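Aminoglycoside acetyltransferase meta-AAC0020 (Uncultured bacterium, PDB 5F48) probably transfers the acetyl group of acetyl-coenzyme A to an amino group of aminoglycoside antibiotics, as a GNAT-family acetyltransferase. Local coordinates at residues Lys12-Ala17 and Val61-Asn66; Thr73-Glu78 and Tyr88-Ala93; Ile103-Ile108 and Tyr138-Pro143. All coordinates share one frame; numbering follows the deposited sequence. Where two conformers were deposited one is given.

Contact 1: Lys12-Ala17 and Val61-Asn66; sequences KIERLA and VALLEN. With MG (magnesium ion), chain H.
Lys12, Ile13 and Glu14 pair antiparallel with Leu63, Ala62 and Val61, joining strand 11-15, outermost in the sheet within this chain, to strand 57-64. Four backbone hydrogen bonds hold them. Lys12 exchanges two with Leu63, the shorter from Leu63 N to Lys12 O at 2.7 Å, and Glu14 exchanges two with Val61. Ile13 and Ala62, between these, form a non-hydrogen-bonded pair. Here the Ile13 CD1 methyl lies 3.7 Å from Ala62 CB, on the face packed by helix 103-117; alanine is small enough to let the helix approach, while isoleucine fills the space beside it.

Glu14, Val61 and Leu63 share the other face, under helix 21-34; Lys12 starts on this face too, but its end leads away. Leu16, just past the paired residues, crosses the Val61 side chain at about a right angle, its CD2 meeting CG2 of Val61 at 3.9 Å. Glu14 is the buried polar residue of the face. Its CG stands anti to the backbone N (chi1 170°) and the rest of the chain is extended, which carries the carboxylate past Leu63, whose CD1 comes within 3.2 Å of Glu14 OE1. That oxygen is salt-bridged to Lys23, while Glu14 OE2 binds the magnesium ion at 2.2 Å. Asp20 and three waters are also ligands, and one of the waters donates to Arg15 O. With a cation at each oxygen, the buried carboxylate is held against rotation and is likely to stay ionised. Antiparallel pairing of the first two strands, with helices on both faces, is characteristic of the GNAT fold.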
loop_
_atom_site.group_PDB
_atom_site.type_symbol
_atom_site.label_atom_id
_atom_site.label_comp_id
_atom_site.label_asym_id
_atom_site.label_seq_id
_atom_site.Cartn_x
_atom_site.Cartn_y
_atom_site.Cartn_z
ATOM N N LYS B 12 27.522 1.067 -0.003
ATOM C CA LYS B 12 26.941 0.068 -0.886
ATOM C C LYS B 12 25.459 -0.102 -0.595
ATOM O O LYS B 12 25.042 -0.123 0.563
ATOM C CB LYS B 12 27.683 -1.262 -0.736
ATOM C CG LYS B 12 26.804 -2.462 -0.965
ATOM C CD LYS B 12 27.595 -3.749 -1.109
ATOM C CE LYS B 12 26.639 -4.885 -1.453
ATOM N NZ LYS B 12 25.808 -4.506 -2.632
ATOM N N ILE B 13 24.667 -0.197 -1.658
ATOM C CA ILE B 13 23.248 -0.510 -1.550
ATOM C C ILE B 13 23.026 -1.980 -1.908
ATOM O O ILE B 13 23.559 -2.462 -2.905
ATOM C CB ILE B 13 22.416 0.393 -2.470
ATOM C CG1 ILE B 13 22.752 1.860 -2.165
ATOM C CG2 ILE B 13 20.935 0.119 -2.293
ATOM C CD1 ILE B 13 22.404 2.244 -0.746
ATOM N N GLU B 14 22.275 -2.684 -1.068
ATOM C CA GLU B 14 22.001 -4.118 -1.237
ATOM C C GLU B 14 20.494 -4.386 -1.139
ATOM O O GLU B 14 19.839 -3.940 -0.215
ATOM C CB GLU B 14 22.758 -4.940 -0.182
ATOM C CG GLU B 14 22.365 -6.419 -0.105
ATOM C CD GLU B 14 23.196 -7.192 0.903
ATOM O OE1 GLU B 14 24.177 -6.618 1.424
ATOM O OE2 GLU B 14 22.882 -8.373 1.178
ATOM N N ARG B 15 19.945 -5.091 -2.118
ATOM C CA ARG B 15 18.567 -5.552 -2.034
ATOM C C ARG B 15 18.598 -6.870 -1.294
ATOM O O ARG B 15 19.315 -7.779 -1.710
ATOM C CB ARG B 15 17.958 -5.730 -3.428
ATOM C CG ARG B 15 16.646 -6.524 -3.432
ATOM C CD ARG B 15 16.001 -6.473 -4.796
ATOM N NE ARG B 15 16.870 -6.940 -5.876
ATOM C CZ ARG B 15 17.011 -8.214 -6.228
ATOM N NH1 ARG B 15 16.370 -9.163 -5.555
ATOM N NH2 ARG B 15 17.795 -8.543 -7.253
ATOM N N LEU B 16 17.868 -6.976 -0.190
ATOM C CA LEU B 16 17.953 -8.176 0.634
ATOM C C LEU B 16 17.303 -9.351 -0.073
ATOM O O LEU B 16 16.319 -9.184 -0.801
ATOM C CB LEU B 16 17.307 -7.957 2.000
ATOM C CG LEU B 16 17.894 -6.870 2.909
ATOM C CD1 LEU B 16 17.236 -6.939 4.299
ATOM C CD2 LEU B 16 19.410 -7.011 3.006
ATOM N N ALA B 17 17.897 -10.524 0.132
ATOM C CA ALA B 17 17.400 -11.800 -0.370
ATOM C C ALA B 17 16.937 -12.666 0.811
ATOM O O ALA B 17 16.952 -12.219 1.951
ATOM C CB ALA B 17 18.479 -12.514 -1.162
ATOM N N VAL B 61 19.013 -1.981 1.669
ATOM C CA VAL B 61 19.757 -1.455 2.803
ATOM C C VAL B 61 20.995 -0.705 2.332
ATOM O O VAL B 61 21.511 -0.949 1.253
ATOM C CB VAL B 61 20.199 -2.574 3.784
ATOM C CG1 VAL B 61 19.001 -3.289 4.364
ATOM C CG2 VAL B 61 21.164 -3.558 3.100
ATOM N N ALA B 62 21.464 0.221 3.153
ATOM C CA ALA B 62 22.646 0.973 2.827
ATOM C C ALA B 62 23.742 0.506 3.772
ATOM O O ALA B 62 23.529 0.395 4.980
ATOM C CB ALA B 62 22.398 2.446 2.961
ATOM N N LEU B 63 24.901 0.203 3.220
ATOM C CA LEU B 63 25.951 -0.404 4.015
ATOM C C LEU B 63 27.243 0.385 3.965
ATOM O O LEU B 63 27.717 0.788 2.904
ATOM C CB LEU B 63 26.218 -1.837 3.548
ATOM C CG LEU B 63 25.230 -2.919 3.968
ATOM C CD1 LEU B 63 25.387 -4.088 3.050
ATOM C CD2 LEU B 63 25.468 -3.345 5.397
ATOM N N LEU B 64 27.806 0.592 5.144
ATOM C CA LEU B 64 29.155 1.093 5.279
ATOM C C LEU B 64 29.964 -0.050 5.858
ATOM O O LEU B 64 29.814 -0.380 7.036
ATOM C CB LEU B 64 29.199 2.325 6.172
ATOM C CG LEU B 64 29.129 3.676 5.472
ATOM C CD1 LEU B 64 29.340 4.806 6.495
ATOM C CD2 LEU B 64 30.193 3.738 4.384
ATOM N N GLU B 65 30.797 -0.659 5.019
ATOM C CA GLU B 65 31.391 -1.956 5.318
ATOM C C GLU B 65 30.283 -2.953 5.648
ATOM O O GLU B 65 29.409 -3.206 4.813
ATOM C CB GLU B 65 32.413 -1.845 6.448
ATOM C CG GLU B 65 33.535 -0.874 6.109
ATOM C CD GLU B 65 34.760 -1.056 6.972
ATOM O OE1 GLU B 65 34.688 -1.812 7.963
ATOM O OE2 GLU B 65 35.800 -0.448 6.651
ATOM N N ASN B 66 30.294 -3.519 6.849
ATOM C CA ASN B 66 29.232 -4.461 7.200
ATOM C C ASN B 66 28.157 -3.840 8.075
ATOM O O ASN B 66 27.321 -4.543 8.648
ATOM C CB ASN B 66 29.813 -5.698 7.888
ATOM C CG ASN B 66 30.616 -6.575 6.930
ATOM O OD1 ASN B 66 31.821 -6.778 7.108
ATOM N ND2 ASN B 66 29.948 -7.086 5.897
HETATM MG MG MG H . 22.572 -10.482 0.850
HETATM O O HOH W 1 21.554 -9.848 -0.954
HETATM O O HOH W 2 24.111 -10.310 -0.566
HETATM O O HOH W 3 24.432 -10.801 1.941
#

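Contact 2: Thr73-Glu78 and Tyr88-Ala93; sequences TSYVLE and YIYDLA. With COA (coenzyme A), chain G.
Tyr75 sets an edge of its ring against the face of Tyr90 across the hairpin of strands 67-77 and 86-94. Its CB lies 4.2 Å from Tyr88 O, which accepts the backbone N-H of Tyr75. CG stands anti to the carbonyl carbon (chi1 -65°), leading the ring alongside Tyr90. CD1 and CE1 then reach Tyr90 CB, CE1 at 3.7 Å, and Tyr75 CE1 also lies 3.9 Å from Tyr90 CG. The two rings form an offset edge-to-face pair, planes at 87°. At the tip, OH hydrogen-bonds Glu78 O of the second subunit, a bond the dimer makes reciprocally. Tyrosine suits the place by joining an apolar edge to a polar end.

Tyr90 and Asp91 both stand opposite Thr73, with Tyr90 psi at -55°: a beta bulge. Thr73 O accepts from Tyr90 N at 2.9 Å, while Thr73 OG1 takes a longer, bent bond from Asp91 N at 3.3 Å. Tyr80 of the second subunit bonds both Thr73 OG1 and Asp91 OD2. Such a bulge in the fourth strand is a GNAT hallmark. The chemistry implies a division of labour: the Tyr75 hydroxyl, Thr73 OG1 and the Asp91 carboxylate face the second subunit, while a backbone carbonyl, Leu92 O, holds the cofactor amide N4P at 2.7 Å.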
loop_
_atom_site.group_PDB
_atom_site.type_symbol
_atom_site.label_atom_id
_atom_site.label_comp_id
_atom_site.label_asym_id
_atom_site.label_seq_id
_atom_site.Cartn_x
_atom_site.Cartn_y
_atom_site.Cartn_z
ATOM N N THR B 73 11.835 -0.314 3.044
ATOM C CA THR B 73 10.985 -1.453 2.754
ATOM C C THR B 73 9.968 -1.023 1.719
ATOM O O THR B 73 9.559 0.151 1.689
ATOM C CB THR B 73 10.252 -1.940 4.004
ATOM O OG1 THR B 73 9.457 -0.867 4.510
ATOM C CG2 THR B 73 11.224 -2.349 5.058
ATOM N N SER B 74 9.540 -1.971 0.887
ATOM C CA SER B 74 8.571 -1.666 -0.161
ATOM C C SER B 74 7.680 -2.861 -0.478
ATOM O O SER B 74 8.109 -4.009 -0.356
ATOM C CB SER B 74 9.292 -1.203 -1.427
ATOM O OG SER B 74 10.064 -2.250 -1.988
ATOM N N TYR B 75 6.433 -2.583 -0.866
ATOM C CA TYR B 75 5.462 -3.636 -1.196
ATOM C C TYR B 75 5.044 -3.555 -2.652
ATOM O O TYR B 75 4.835 -2.463 -3.174
ATOM C CB TYR B 75 4.206 -3.522 -0.341
ATOM C CG TYR B 75 4.426 -3.743 1.119
ATOM C CD1 TYR B 75 4.814 -2.692 1.946
ATOM C CD2 TYR B 75 4.237 -4.987 1.681
ATOM C CE1 TYR B 75 4.982 -2.883 3.292
ATOM C CE2 TYR B 75 4.434 -5.193 3.014
ATOM C CZ TYR B 75 4.801 -4.130 3.818
ATOM O OH TYR B 75 4.986 -4.327 5.149
ATOM N N VAL B 76 4.905 -4.708 -3.293
ATOM C CA VAL B 76 4.405 -4.766 -4.654
ATOM C C VAL B 76 2.881 -4.768 -4.639
ATOM O O VAL B 76 2.261 -5.494 -3.882
ATOM C CB VAL B 76 4.916 -6.016 -5.389
ATOM C CG1 VAL B 76 4.281 -6.126 -6.775
ATOM C CG2 VAL B 76 6.459 -5.975 -5.494
ATOM N N LEU B 77 2.283 -3.951 -5.487
ATOM C CA LEU B 77 0.847 -3.952 -5.626
ATOM C C LEU B 77 0.488 -4.239 -7.080
ATOM O O LEU B 77 0.550 -3.351 -7.914
ATOM C CB LEU B 77 0.246 -2.615 -5.182
ATOM C CG LEU B 77 0.520 -2.052 -3.782
ATOM C CD1 LEU B 77 -0.113 -0.646 -3.619
ATOM C CD2 LEU B 77 0.010 -2.965 -2.706
ATOM N N GLU B 78 0.143 -5.484 -7.380
ATOM C CA GLU B 78 -0.285 -5.834 -8.722
ATOM C C GLU B 78 -1.583 -5.098 -9.041
ATOM O O GLU B 78 -2.471 -4.984 -8.187
ATOM C CB GLU B 78 -0.460 -7.348 -8.859
ATOM C CG GLU B 78 0.850 -8.130 -8.835
ATOM C CD GLU B 78 1.433 -8.385 -10.226
ATOM O OE1 GLU B 78 0.827 -7.958 -11.236
ATOM O OE2 GLU B 78 2.497 -9.035 -10.305
ATOM N N TYR B 88 5.112 0.326 -3.534
ATOM C CA TYR B 88 4.767 1.207 -2.427
ATOM C C TYR B 88 5.924 1.179 -1.440
ATOM O O TYR B 88 6.108 0.184 -0.763
ATOM C CB TYR B 88 3.472 0.715 -1.764
ATOM C CG TYR B 88 2.983 1.471 -0.540
ATOM C CD1 TYR B 88 3.376 2.789 -0.267
ATOM C CD2 TYR B 88 2.108 0.863 0.333
ATOM C CE1 TYR B 88 2.898 3.458 0.860
ATOM C CE2 TYR B 88 1.636 1.509 1.436
ATOM C CZ TYR B 88 2.027 2.795 1.711
ATOM O OH TYR B 88 1.492 3.379 2.847
ATOM N N ILE B 89 6.714 2.245 -1.391
ATOM C CA ILE B 89 7.744 2.404 -0.368
ATOM C C ILE B 89 7.075 2.728 0.945
ATOM O O ILE B 89 6.381 3.739 1.058
ATOM C CB ILE B 89 8.726 3.537 -0.726
ATOM C CG1 ILE B 89 9.438 3.230 -2.046
ATOM C CG2 ILE B 89 9.711 3.801 0.441
ATOM C CD1 ILE B 89 10.304 4.397 -2.579
ATOM N N TYR B 90 7.264 1.870 1.937
ATOM C CA TYR B 90 6.540 2.003 3.184
ATOM C C TYR B 90 7.366 2.766 4.221
ATOM O O TYR B 90 6.911 3.772 4.761
ATOM C CB TYR B 90 6.145 0.627 3.708
ATOM C CG TYR B 90 5.218 0.672 4.892
ATOM C CD1 TYR B 90 3.862 0.945 4.735
ATOM C CD2 TYR B 90 5.699 0.455 6.168
ATOM C CE1 TYR B 90 3.027 0.996 5.818
ATOM C CE2 TYR B 90 4.879 0.510 7.250
ATOM C CZ TYR B 90 3.540 0.774 7.076
ATOM O OH TYR B 90 2.731 0.817 8.181
ATOM N N ASP B 91 8.576 2.289 4.490
ATOM C CA ASP B 91 9.454 2.943 5.454
ATOM C C ASP B 91 10.768 3.290 4.787
ATOM O O ASP B 91 11.265 2.509 3.980
ATOM C CB ASP B 91 9.722 2.039 6.662
ATOM C CG ASP B 91 8.715 2.224 7.784
ATOM O OD1 ASP B 91 8.169 3.342 7.929
ATOM O OD2 ASP B 91 8.490 1.247 8.533
ATOM N N LEU B 92 11.327 4.450 5.132
ATOM C CA LEU B 92 12.698 4.811 4.736
ATOM C C LEU B 92 13.355 5.558 5.897
ATOM O O LEU B 92 12.760 6.468 6.474
ATOM C CB LEU B 92 12.718 5.672 3.463
ATOM C CG LEU B 92 13.980 6.493 3.103
ATOM C CD1 LEU B 92 15.191 5.621 2.793
ATOM C CD2 LEU B 92 13.700 7.416 1.930
ATOM N N ALA B 93 14.565 5.150 6.259
ATOM C CA ALA B 93 15.277 5.811 7.341
ATOM C C ALA B 93 16.776 5.695 7.121
ATOM O O ALA B 93 17.245 4.725 6.505
ATOM C CB ALA B 93 14.895 5.205 8.694
HETATM N N1A COA G . 16.282 18.599 7.225
HETATM C C2A COA G . 15.510 18.042 6.284
HETATM N N3A COA G . 15.894 17.823 5.031
HETATM C C4A COA G . 17.135 18.193 4.699
HETATM C C5A COA G . 18.016 18.781 5.617
HETATM C C6A COA G . 17.520 18.975 6.939
HETATM N N6A COA G . 18.339 19.558 7.913
HETATM N N7A COA G . 19.204 19.030 4.963
HETATM C C8A COA G . 19.060 18.610 3.700
HETATM N N9A COA G . 17.810 18.115 3.544
HETATM C C1B COA G . 17.191 17.522 2.392
HETATM C C2B COA G . 17.773 18.163 0.990
HETATM O O2B COA G . 16.660 18.826 0.354
HETATM C C3B COA G . 18.194 17.161 0.309
HETATM O O3B COA G . 19.319 17.457 -0.634
HETATM P P3B COA G . 19.610 18.839 -1.351
HETATM O O7A COA G . 18.520 19.870 -1.152
HETATM O O8A COA G . 19.755 18.617 -2.834
HETATM O O9A COA G . 20.891 19.364 -0.794
HETATM C C4B COA G . 18.587 16.073 1.365
HETATM O O4B COA G . 17.485 16.282 2.421
HETATM C C5B COA G . 18.477 14.770 0.914
HETATM O O5B COA G . 19.705 14.115 0.817
HETATM P P1A COA G . 20.067 12.817 1.609
HETATM O O1A COA G . 21.442 13.082 2.190
HETATM O O2A COA G . 20.136 11.638 0.687
HETATM O O3A COA G . 19.112 12.572 2.818
HETATM P P2A COA G . 19.196 11.508 3.960
HETATM O O4A COA G . 19.266 12.204 5.320
HETATM O O5A COA G . 20.333 10.502 3.853
HETATM O O6A COA G . 17.800 10.727 3.763
HETATM C CBP COA G . 16.189 10.467 5.355
HETATM C CCP COA G . 17.427 9.807 4.772
HETATM C CDP COA G . 15.909 11.671 4.436
HETATM C CEP COA G . 15.118 9.401 5.271
HETATM C CAP COA G . 16.619 10.844 6.756
HETATM O OAP COA G . 16.982 12.199 6.912
HETATM C C9P COA G . 15.786 10.261 7.876
HETATM O O9P COA G . 15.830 9.068 8.113
HETATM N N8P COA G . 14.970 11.127 8.653
HETATM C C7P COA G . 14.173 10.611 9.783
HETATM C C6P COA G . 13.189 9.561 9.333
HETATM C C5P COA G . 12.259 9.926 8.194
HETATM O O5P COA G . 11.710 10.998 8.199
HETATM N N4P COA G . 12.023 8.998 7.103
HETATM C C3P COA G . 11.114 9.337 6.010
HETATM C C2P COA G . 9.652 8.975 6.394
HETATM S S1P COA G . 9.479 7.200 6.751
#

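Contact 3: Ile103-Ile108 and Tyr138-Pro143; sequences IGKKLI and YRSTKP. With COA (coenzyme A), chain G.
With CG anti to the carbonyl carbon (chi1 -81°) and the next two torsions extended, Lys105 runs out from the start of helix 103-117 to Ser140, in the last part of helix 132-140, before bending at chi4 (117°). Its CE comes 3.3 Å from Ser140 OG, a carbon-oxygen contact; that hydroxyl bonds Phe137 O instead. The bend delivers NZ to coenzyme A, where Lys105 NZ bonds the ester oxygen O3B, between the ribose and its 3'-phosphate, at 2.7 Å and O8A weakly. Ser140, small and polar, packs its CB against that ribose. Were an alanine here instead of Lys105, the 3'-phosphate would probably lose this ammonium partner and a gap would open beside Ser140.

The backbone serves the pyrophosphate. Gly104 N donates to coenzyme A O5A. Lys105 N donates to coenzyme A O2A at 2.8 Å, and the N-H groups of Arg100 and Gly102 also bond the cofactor. This is the Q/R-x-x-G-x-G/A signature of GNAT enzymes, in which the loop before a helix and its first turn point their N-H groups, and probably the positive end of the helix dipole, at the phosphates. Gly104 is the last glycine of the signature: a beta carbon there would fall about 2.0 Å from coenzyme A O6A.

Deeper in, Ile108 reaches both helix 132-140 and the turn after it with apolar branches. Its CD1 approaches the edge of the Tyr138 ring near the ring plane, 4.3 Å from CE1. The Ile108 and Thr141 side chains cross at about a right angle, Ile108 CG2 4.2 Å from Thr141 CB. Thr141 OG1 donates to Tyr138 O at 2.6 Å, on a lone pair, and Thr141 N donates to the same carbonyl. Thr141 OG1 also bonds Tyr154 of the second subunit, while the Tyr138 OH lies 3.9 Å from C3P of the cofactor tail.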
loop_
_atom_site.group_PDB
_atom_site.type_symbol
_atom_site.label_atom_id
_atom_site.label_comp_id
_atom_site.label_asym_id
_atom_site.label_seq_id
_atom_site.Cartn_x
_atom_site.Cartn_y
_atom_site.Cartn_z
ATOM N N ILE B 103 22.710 9.292 1.497
ATOM C CA ILE B 103 22.299 7.900 1.614
ATOM C C ILE B 103 20.844 7.704 1.236
ATOM O O ILE B 103 20.502 6.765 0.503
ATOM C CB ILE B 103 22.518 7.369 3.037
ATOM C CG1 ILE B 103 23.998 7.418 3.391
ATOM C CG2 ILE B 103 21.985 5.952 3.156
ATOM C CD1 ILE B 103 24.283 7.131 4.861
ATOM N N GLY B 104 19.989 8.581 1.742
ATOM C CA GLY B 104 18.571 8.504 1.432
ATOM C C GLY B 104 18.358 8.574 -0.067
ATOM O O GLY B 104 17.581 7.800 -0.641
ATOM N N LYS B 105 19.069 9.481 -0.719
ATOM C CA LYS B 105 18.921 9.634 -2.159
ATOM C C LYS B 105 19.352 8.376 -2.889
ATOM O O LYS B 105 18.717 7.985 -3.873
ATOM C CB LYS B 105 19.727 10.831 -2.683
ATOM C CG LYS B 105 19.036 12.166 -2.484
ATOM C CD LYS B 105 19.756 13.263 -3.242
ATOM C CE LYS B 105 18.941 14.560 -3.270
ATOM N NZ LYS B 105 19.647 15.645 -2.578
ATOM N N LYS B 106 20.434 7.749 -2.427
ATOM C CA LYS B 106 20.935 6.569 -3.119
ATOM C C LYS B 106 19.958 5.388 -2.947
ATOM O O LYS B 106 19.777 4.579 -3.862
ATOM C CB LYS B 106 22.339 6.213 -2.633
ATOM C CG LYS B 106 23.393 7.283 -2.932
ATOM C CD LYS B 106 24.813 6.739 -2.853
ATOM C CE LYS B 106 25.813 7.800 -2.350
ATOM N NZ LYS B 106 25.822 9.087 -3.123
ATOM N N LEU B 107 19.319 5.299 -1.786
ATOM C CA LEU B 107 18.296 4.284 -1.559
ATOM C C LEU B 107 17.084 4.457 -2.476
ATOM O O LEU B 107 16.591 3.487 -3.039
ATOM C CB LEU B 107 17.845 4.298 -0.096
ATOM C CG LEU B 107 18.892 3.646 0.810
ATOM C CD1 LEU B 107 18.572 3.920 2.282
ATOM C CD2 LEU B 107 18.952 2.161 0.543
ATOM N N ILE B 108 16.589 5.682 -2.609
ATOM C CA ILE B 108 15.487 5.952 -3.537
ATOM C C ILE B 108 15.911 5.601 -4.977
ATOM O O ILE B 108 15.216 4.882 -5.697
ATOM C CB ILE B 108 15.035 7.440 -3.451
ATOM C CG1 ILE B 108 14.276 7.715 -2.139
ATOM C CG2 ILE B 108 14.198 7.839 -4.656
ATOM C CD1 ILE B 108 13.044 6.811 -1.884
ATOM N N TYR B 138 11.863 14.216 0.042
ATOM C CA TYR B 138 11.235 13.596 -1.119
ATOM C C TYR B 138 11.223 14.551 -2.299
ATOM O O TYR B 138 11.461 14.148 -3.429
ATOM C CB TYR B 138 9.819 13.118 -0.777
ATOM C CG TYR B 138 9.874 11.870 0.058
ATOM C CD1 TYR B 138 10.528 10.738 -0.416
ATOM C CD2 TYR B 138 9.304 11.824 1.325
ATOM C CE1 TYR B 138 10.611 9.592 0.342
ATOM C CE2 TYR B 138 9.380 10.675 2.093
ATOM C CZ TYR B 138 10.029 9.564 1.595
ATOM O OH TYR B 138 10.119 8.425 2.348
ATOM N N ARG B 139 10.993 15.826 -2.034
ATOM C CA ARG B 139 10.981 16.798 -3.111
ATOM C C ARG B 139 12.352 16.920 -3.797
ATOM O O ARG B 139 12.419 17.270 -4.970
ATOM C CB ARG B 139 10.502 18.152 -2.587
ATOM C CG ARG B 139 8.994 18.161 -2.295
ATOM C CD ARG B 139 8.499 19.447 -1.617
ATOM N NE ARG B 139 7.048 19.394 -1.433
ATOM C CZ ARG B 139 6.399 19.845 -0.365
ATOM N NH1 ARG B 139 7.067 20.401 0.637
ATOM N NH2 ARG B 139 5.076 19.750 -0.308
ATOM N N SER B 140 13.429 16.587 -3.087
ATOM C CA SER B 140 14.781 16.702 -3.652
ATOM C C SER B 140 15.139 15.508 -4.533
ATOM O O SER B 140 16.112 15.546 -5.274
ATOM C CB SER B 140 15.826 16.830 -2.547
ATOM O OG SER B 140 16.086 15.565 -1.977
ATOM N N THR B 141 14.351 14.446 -4.441
ATOM C CA THR B 141 14.599 13.244 -5.222
ATOM C C THR B 141 13.939 13.334 -6.596
ATOM O O THR B 141 13.880 12.346 -7.333
ATOM C CB THR B 141 14.068 12.016 -4.515
ATOM O OG1 THR B 141 12.636 12.098 -4.458
ATOM C CG2 THR B 141 14.643 11.924 -3.093
ATOM N N LYS B 142 13.409 14.513 -6.897
ATOM C CA LYS B 142 12.738 14.781 -8.160
ATOM C C LYS B 142 11.628 13.791 -8.494
ATOM O O LYS B 142 11.684 13.115 -9.518
ATOM C CB LYS B 142 13.763 14.794 -9.299
ATOM C CG LYS B 142 14.781 15.905 -9.181
ATOM C CD LYS B 142 15.057 16.501 -10.539
ATOM C CE LYS B 142 15.575 17.916 -10.411
ATOM N NZ LYS B 142 15.640 18.582 -11.740
ATOM N N PRO B 143 10.608 13.696 -7.635
ATOM C CA PRO B 143 9.504 12.822 -8.018
ATOM C C PRO B 143 8.766 13.387 -9.233
ATOM O O PRO B 143 8.923 14.575 -9.557
ATOM C CB PRO B 143 8.622 12.824 -6.778
ATOM C CG PRO B 143 8.873 14.167 -6.162
ATOM C CD PRO B 143 10.313 14.450 -6.402
HETATM N N1A COA G . 16.282 18.599 7.225
HETATM C C2A COA G . 15.510 18.042 6.284
HETATM N N3A COA G . 15.894 17.823 5.031
HETATM C C4A COA G . 17.135 18.193 4.699
HETATM C C5A COA G . 18.016 18.781 5.617
HETATM C C6A COA G . 17.520 18.975 6.939
HETATM N N6A COA G . 18.339 19.558 7.913
HETATM N N7A COA G . 19.204 19.030 4.963
HETATM C C8A COA G . 19.060 18.610 3.700
HETATM N N9A COA G . 17.810 18.115 3.544
HETATM C C1B COA G . 17.191 17.522 2.392
HETATM C C2B COA G . 17.773 18.163 0.990
HETATM O O2B COA G . 16.660 18.826 0.354
HETATM C C3B COA G . 18.194 17.161 0.309
HETATM O O3B COA G . 19.319 17.457 -0.634
HETATM P P3B COA G . 19.610 18.839 -1.351
HETATM O O7A COA G . 18.520 19.870 -1.152
HETATM O O8A COA G . 19.755 18.617 -2.834
HETATM O O9A COA G . 20.891 19.364 -0.794
HETATM C C4B COA G . 18.587 16.073 1.365
HETATM O O4B COA G . 17.485 16.282 2.421
HETATM C C5B COA G . 18.477 14.770 0.914
HETATM O O5B COA G . 19.705 14.115 0.817
HETATM P P1A COA G . 20.067 12.817 1.609
HETATM O O1A COA G . 21.442 13.082 2.190
HETATM O O2A COA G . 20.136 11.638 0.687
HETATM O O3A COA G . 19.112 12.572 2.818
HETATM P P2A COA G . 19.196 11.508 3.960
HETATM O O4A COA G . 19.266 12.204 5.320
HETATM O O5A COA G . 20.333 10.502 3.853
HETATM O O6A COA G . 17.800 10.727 3.763
HETATM C CBP COA G . 16.189 10.467 5.355
HETATM C CCP COA G . 17.427 9.807 4.772
HETATM C CDP COA G . 15.909 11.671 4.436
HETATM C CEP COA G . 15.118 9.401 5.271
HETATM C CAP COA G . 16.619 10.844 6.756
HETATM O OAP COA G . 16.982 12.199 6.912
HETATM C C9P COA G . 15.786 10.261 7.876
HETATM O O9P COA G . 15.830 9.068 8.113
HETATM N N8P COA G . 14.970 11.127 8.653
HETATM C C7P COA G . 14.173 10.611 9.783
HETATM C C6P COA G . 13.189 9.561 9.333
HETATM C C5P COA G . 12.259 9.926 8.194
HETATM O O5P COA G . 11.710 10.998 8.199
HETATM N N4P COA G . 12.023 8.998 7.103
HETATM C C3P COA G . 11.114 9.337 6.010
HETATM C C2P COA G . 9.652 8.975 6.394
HETATM S S1P COA G . 9.479 7.200 6.751
#

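In the fold
Contacts 1 and 2 belong to one sheet, their centres about 17 Å apart; they do not touch, but strands 57-64 and 67-77 are neighbours and join them. Contact 3 meets both through helix 103-117. Towards contact 1, Ile103 CG2 packs on Ala62 CB at 3.5 Å and Leu107 CD2 lies 3.7 Å from Ile13 CD1. Towards contact 2, whose centre is about 14 Å away, Ile108 CD1 touches Ile89 CD1 at 3.7 Å and Tyr138 OH lies 3.7 Å from Leu92 CD2. Contact 2 holds a pantetheine amide of coenzyme A, contact 3 mainly the phosphates, with Tyr138 also beside the pantetheine tail. Both reach the second subunit, whereas contact 1 carries the magnesium ion.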